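Long-range contact in SidF, inhibitor of growth family, member 3 (Legionella pneumophila subsp. pneumophila, PDB 4FYE), which probably removes a phosphate group from phosphatidylinositol phosphates, acting as a phosphoinositide phosphatase of a bacterial pathogen: residues Q28-V40 against G67-N81. The protein carries 1 engineered substitution. Sequence-based numbering, arbitrary orientation.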
loop_
_atom_site.group_PDB
_atom_site.type_symbol
_atom_site.label_atom_id
_atom_site.label_comp_id
_atom_site.label_asym_id
_atom_site.label_seq_id
_atom_site.Cartn_x
_atom_site.Cartn_y
_atom_site.Cartn_z
ATOM N N GLN A 28 9.626 21.519 12.370
ATOM C CA GLN A 28 9.186 20.227 11.800
ATOM C C GLN A 28 7.707 20.016 12.080
ATOM O O GLN A 28 7.178 20.525 13.068
ATOM C CB GLN A 28 10.035 19.072 12.341
ATOM C CG GLN A 28 11.521 19.402 12.310
ATOM C CD GLN A 28 12.421 18.354 12.911
ATOM O OE1 GLN A 28 11.962 17.382 13.497
ATOM N NE2 GLN A 28 13.726 18.536 12.738
ATOM N N HIS A 29 7.029 19.308 11.187
ATOM C CA HIS A 29 5.643 18.932 11.443
ATOM C C HIS A 29 5.379 18.005 12.638
ATOM O O HIS A 29 4.266 17.950 13.174
ATOM C CB HIS A 29 5.052 18.377 10.151
ATOM C CG HIS A 29 5.103 19.373 8.997
ATOM N ND1 HIS A 29 4.826 20.713 9.156
ATOM C CD2 HIS A 29 5.409 19.191 7.657
ATOM C CE1 HIS A 29 4.974 21.338 7.983
ATOM N NE2 HIS A 29 5.340 20.410 7.060
ATOM N N LEU A 30 6.379 17.249 13.068
ATOM C CA LEU A 30 6.176 16.315 14.167
ATOM C C LEU A 30 7.542 15.749 14.553
ATOM O O LEU A 30 8.513 15.888 13.801
ATOM C CB LEU A 30 5.186 15.210 13.753
ATOM C CG LEU A 30 5.722 14.078 12.851
ATOM C CD1 LEU A 30 5.740 12.705 13.544
ATOM C CD2 LEU A 30 4.880 14.030 11.607
ATOM N N ALA A 31 7.623 15.125 15.716
ATOM C CA ALA A 31 8.909 14.646 16.182
ATOM C C ALA A 31 9.188 13.237 15.712
ATOM O O ALA A 31 8.402 12.315 15.920
ATOM C CB ALA A 31 8.993 14.722 17.684
ATOM N N TYR A 32 10.326 13.086 15.067
ATOM C CA TYR A 32 10.792 11.766 14.624
ATOM C C TYR A 32 11.914 11.115 15.456
ATOM O O TYR A 32 12.073 9.888 15.376
ATOM C CB TYR A 32 11.296 11.939 13.231
ATOM C CG TYR A 32 10.220 12.203 12.270
ATOM C CD1 TYR A 32 9.491 11.121 11.694
ATOM C CD2 TYR A 32 9.918 13.506 11.880
ATOM C CE1 TYR A 32 8.489 11.348 10.749
ATOM C CE2 TYR A 32 8.910 13.741 10.936
ATOM C CZ TYR A 32 8.214 12.676 10.383
ATOM O OH TYR A 32 7.275 12.926 9.414
ATOM N N GLY A 33 12.664 11.929 16.226
ATOM C CA GLY A 33 13.776 11.514 17.074
ATOM C C GLY A 33 14.953 11.009 16.243
ATOM O O GLY A 33 15.021 11.253 15.035
ATOM N N TYR A 34 15.862 10.258 16.872
ATOM C CA TYR A 34 17.088 9.858 16.222
ATOM C C TYR A 34 17.762 11.064 15.509
ATOM O O TYR A 34 17.976 11.054 14.284
ATOM C CB TYR A 34 16.835 8.673 15.270
ATOM C CG TYR A 34 16.077 7.497 15.905
ATOM C CD1 TYR A 34 16.782 6.400 16.501
ATOM C CD2 TYR A 34 14.672 7.482 15.967
ATOM C CE1 TYR A 34 16.111 5.342 17.106
ATOM C CE2 TYR A 34 13.995 6.431 16.599
ATOM C CZ TYR A 34 14.716 5.352 17.136
ATOM O OH TYR A 34 14.028 4.290 17.738
ATOM N N PRO A 35 18.115 12.102 16.274
ATOM C CA PRO A 35 18.795 13.239 15.619
ATOM C C PRO A 35 20.072 12.838 14.798
ATOM O O PRO A 35 20.848 12.000 15.212
ATOM C CB PRO A 35 19.130 14.177 16.782
ATOM C CG PRO A 35 19.216 13.284 18.012
ATOM C CD PRO A 35 18.200 12.166 17.748
ATOM N N GLY A 36 20.245 13.398 13.609
ATOM C CA GLY A 36 21.376 13.024 12.775
ATOM C C GLY A 36 21.179 11.712 12.050
ATOM O O GLY A 36 21.922 11.431 11.146
ATOM N N GLU A 37 20.188 10.898 12.404
ATOM C CA GLU A 37 19.843 9.778 11.511
ATOM C C GLU A 37 18.570 10.158 10.737
ATOM O O GLU A 37 18.591 10.121 9.508
ATOM C CB GLU A 37 19.740 8.419 12.210
ATOM C CG GLU A 37 18.833 7.406 11.470
ATOM C CD GLU A 37 18.528 6.045 12.226
ATOM O OE1 GLU A 37 18.916 5.817 13.417
ATOM O OE2 GLU A 37 17.885 5.140 11.612
ATOM N N ARG A 38 17.504 10.582 11.439
ATOM C CA ARG A 38 16.219 11.004 10.772
ATOM C C ARG A 38 16.306 12.490 10.430
ATOM O O ARG A 38 15.950 13.378 11.218
ATOM C CB ARG A 38 14.971 10.641 11.595
ATOM C CG ARG A 38 14.737 9.124 11.713
ATOM C CD ARG A 38 13.538 8.839 12.583
ATOM N NE ARG A 38 13.249 7.419 12.638
ATOM C CZ ARG A 38 12.227 6.861 13.292
ATOM N NH1 ARG A 38 11.377 7.587 14.010
ATOM N NH2 ARG A 38 12.058 5.551 13.248
ATOM N N GLN A 39 16.805 12.770 9.244
ATOM C CA GLN A 39 17.057 14.130 8.917
ATOM C C GLN A 39 15.905 14.711 8.139
ATOM O O GLN A 39 15.289 14.033 7.312
ATOM C CB GLN A 39 18.356 14.192 8.180
ATOM C CG GLN A 39 19.444 13.640 9.092
ATOM C CD GLN A 39 20.753 14.281 8.747
ATOM O OE1 GLN A 39 21.227 14.152 7.611
ATOM N NE2 GLN A 39 21.301 15.065 9.688
ATOM N N VAL A 40 15.601 15.957 8.451
ATOM C CA VAL A 40 14.460 16.628 7.910
ATOM C C VAL A 40 14.837 17.814 7.036
ATOM O O VAL A 40 15.774 18.574 7.335
ATOM C CB VAL A 40 13.522 17.073 9.031
ATOM C CG1 VAL A 40 12.174 17.481 8.451
ATOM C CG2 VAL A 40 13.320 15.926 9.996
ATOM N N GLY A 67 18.065 2.483 11.850
ATOM C CA GLY A 67 16.878 1.628 11.765
ATOM C C GLY A 67 16.784 0.700 12.992
ATOM O O GLY A 67 16.170 -0.374 12.953
ATOM N N GLN A 68 17.359 1.129 14.106
ATOM C CA GLN A 68 17.449 0.286 15.258
ATOM C C GLN A 68 16.592 0.884 16.362
ATOM O O GLN A 68 16.701 2.059 16.616
ATOM C CB GLN A 68 18.928 0.226 15.612
ATOM C CG GLN A 68 19.352 -1.118 16.125
ATOM C CD GLN A 68 19.421 -2.223 15.074
ATOM O OE1 GLN A 68 18.882 -3.266 15.259
ATOM N NE2 GLN A 68 20.153 -2.015 14.055
ATOM N N PRO A 69 15.694 0.110 17.028
ATOM C CA PRO A 69 14.843 0.846 18.054
ATOM C C PRO A 69 15.633 1.310 19.215
ATOM O O PRO A 69 16.516 0.595 19.714
ATOM C CB PRO A 69 13.903 -0.196 18.589
ATOM C CG PRO A 69 14.002 -1.326 17.627
ATOM C CD PRO A 69 15.317 -1.295 16.928
ATOM N N ASP A 70 15.293 2.491 19.687
ATOM C CA ASP A 70 15.924 3.017 20.867
ATOM C C ASP A 70 14.827 3.548 21.803
ATOM O O ASP A 70 14.134 4.501 21.419
ATOM C CB ASP A 70 16.856 4.143 20.427
ATOM C CG ASP A 70 17.566 4.816 21.633
ATOM O OD1 ASP A 70 16.959 4.895 22.736
ATOM O OD2 ASP A 70 18.716 5.277 21.486
ATOM N N VAL A 71 14.645 2.982 23.002
ATOM C CA VAL A 71 13.440 3.378 23.793
ATOM C C VAL A 71 13.432 4.810 24.336
ATOM O O VAL A 71 12.394 5.467 24.418
ATOM C CB VAL A 71 13.008 2.398 24.899
ATOM C CG1 VAL A 71 12.598 1.083 24.295
ATOM C CG2 VAL A 71 14.085 2.179 25.914
ATOM N N ILE A 72 14.597 5.325 24.647
ATOM C CA ILE A 72 14.679 6.779 24.895
ATOM C C ILE A 72 14.123 7.674 23.781
ATOM O O ILE A 72 13.291 8.547 24.051
ATOM C CB ILE A 72 16.082 7.212 25.271
ATOM C CG1 ILE A 72 16.472 6.413 26.515
ATOM C CG2 ILE A 72 16.090 8.726 25.625
ATOM C CD1 ILE A 72 17.930 6.654 26.906
ATOM N N GLN A 73 14.568 7.435 22.552
ATOM C CA GLN A 73 14.090 8.188 21.411
ATOM C C GLN A 73 12.597 8.022 21.218
ATOM O O GLN A 73 11.929 9.008 20.989
ATOM C CB GLN A 73 14.839 7.855 20.122
ATOM C CG GLN A 73 16.325 8.102 20.217
ATOM C CD GLN A 73 16.618 9.556 20.457
ATOM O OE1 GLN A 73 16.132 10.421 19.707
ATOM N NE2 GLN A 73 17.374 9.850 21.524
ATOM N N GLU A 74 12.077 6.810 21.350
ATOM C CA GLU A 74 10.657 6.578 21.117
ATOM C C GLU A 74 9.848 7.247 22.224
ATOM O O GLU A 74 8.780 7.780 21.983
ATOM C CB GLU A 74 10.335 5.069 21.091
ATOM C CG GLU A 74 11.066 4.304 19.975
ATOM C CD GLU A 74 10.622 4.714 18.555
ATOM O OE1 GLU A 74 9.549 5.332 18.357
ATOM O OE2 GLU A 74 11.370 4.430 17.615
ATOM N N ALA A 75 10.344 7.154 23.442
ATOM C CA ALA A 75 9.771 7.898 24.554
ATOM C C ALA A 75 9.712 9.396 24.278
ATOM O O ALA A 75 8.671 10.005 24.500
ATOM C CB ALA A 75 10.539 7.633 25.809
ATOM N N ASN A 76 10.806 9.986 23.776
ATOM C CA ASN A 76 10.775 11.399 23.374
ATOM C C ASN A 76 9.760 11.680 22.293
ATOM O O ASN A 76 9.042 12.652 22.414
ATOM C CB ASN A 76 12.111 11.895 22.892
ATOM C CG ASN A 76 13.140 12.029 24.003
ATOM O OD1 ASN A 76 12.868 11.824 25.164
ATOM N ND2 ASN A 76 14.347 12.304 23.615
ATOM N N ASN A 77 9.683 10.841 21.254
ATOM C CA ASN A 77 8.676 10.984 20.199
ATOM C C ASN A 77 7.251 10.944 20.744
ATOM O O ASN A 77 6.422 11.796 20.476
ATOM C CB ASN A 77 8.829 9.876 19.157
ATOM C CG ASN A 77 10.085 10.040 18.361
ATOM O OD1 ASN A 77 10.674 11.118 18.360
ATOM N ND2 ASN A 77 10.523 8.973 17.696
ATOM N N TYR A 78 6.987 9.925 21.516
ATOM C CA TYR A 78 5.744 9.829 22.221
ATOM C C TYR A 78 5.466 11.012 23.045
ATOM O O TYR A 78 4.391 11.501 22.928
ATOM C CB TYR A 78 5.702 8.609 23.124
ATOM C CG TYR A 78 4.326 8.438 23.692
ATOM C CD1 TYR A 78 3.361 7.752 22.998
ATOM C CD2 TYR A 78 3.981 8.992 24.918
ATOM C CE1 TYR A 78 2.101 7.580 23.533
ATOM C CE2 TYR A 78 2.745 8.808 25.445
ATOM C CZ TYR A 78 1.815 8.108 24.723
ATOM O OH TYR A 78 0.571 7.918 25.232
ATOM N N ILE A 79 6.407 11.482 23.890
ATOM C CA ILE A 79 6.106 12.642 24.715
ATOM C C ILE A 79 5.698 13.858 23.829
ATOM O O ILE A 79 4.643 14.450 24.010
ATOM C CB ILE A 79 7.277 13.070 25.606
ATOM C CG1 ILE A 79 7.870 11.951 26.490
ATOM C CG2 ILE A 79 6.930 14.285 26.413
ATOM C CD1 ILE A 79 7.023 11.391 27.562
ATOM N N ASP A 80 6.525 14.198 22.853
ATOM C CA ASP A 80 6.418 15.437 22.113
ATOM C C ASP A 80 5.191 15.419 21.254
ATOM O O ASP A 80 4.519 16.450 21.123
ATOM C CB ASP A 80 7.640 15.643 21.182
ATOM C CG ASP A 80 8.939 15.940 21.948
ATOM O OD1 ASP A 80 8.897 16.304 23.156
ATOM O OD2 ASP A 80 10.030 15.796 21.342
ATOM N N ASN A 81 4.924 14.262 20.644
ATOM C CA ASN A 81 3.827 14.154 19.691
ATOM C C ASN A 81 2.477 14.198 20.437
ATOM O O ASN A 81 1.568 14.823 19.984
ATOM C CB ASN A 81 3.964 12.948 18.754
ATOM C CG ASN A 81 5.131 13.093 17.733
ATOM O OD1 ASN A 81 5.477 14.179 17.314
ATOM N ND2 ASN A 81 5.716 11.984 17.335
HETATM O O HOH W 1 18.757 3.518 14.906
#
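Y34 lies across the start of helix 71-92, its ring meeting D70, Q73 and E74. CG sits anti to the carbonyl carbon, beside the backbone N (chi1 -51°), which lays the ring against the helix: CD1 and CD2 pass Q73 CG and CB, and Q73 CB stands over the ring centre, 3.9 Å from the centroid, a CH-pi contact. CE1 runs to D70 CB and Q68 O, while CE2 borders the E74 carboxylate. At the tip, Y34 OH donates to E74 OE2 at 2.7 Å, on the anti side of the carboxylate. Y34 OH also accepts from D70 N at 2.9 Å. E74 OE2 also bonds S715, as does R38, whose guanidinium has Y34 CD2 over one face. At the backbone of the same residue, Y34 N donates to Q73 OE1, tilted 31° from the amide carbonyl plane; Q73, bent at chi2, folds back to meet it.

One amide per turn then reads the loop backbone. N77 ND2 gives a weak bond to Y32 O, which R38 NH1 also holds at 2.8 Å. The N81 amide pairs with both backbone polar atoms of A31: N81 OD1 takes A31 N at 2.8 Å, and N81 ND2, also bonded to G713 O, reaches A31 O at 3.1 Å. At the other end, the extended E37 receives G67 N on OE2 at 2.7 Å, and a water links OE1 to Q68 N. D70 occupies the N-cap position, with a weak capping bond from Q73 N. Gln and Asn side chains spaced four residues apart on an N-capped helix thus hydrogen-bond the loop leading into edge strand 39-42 of the six-stranded mixed sheet.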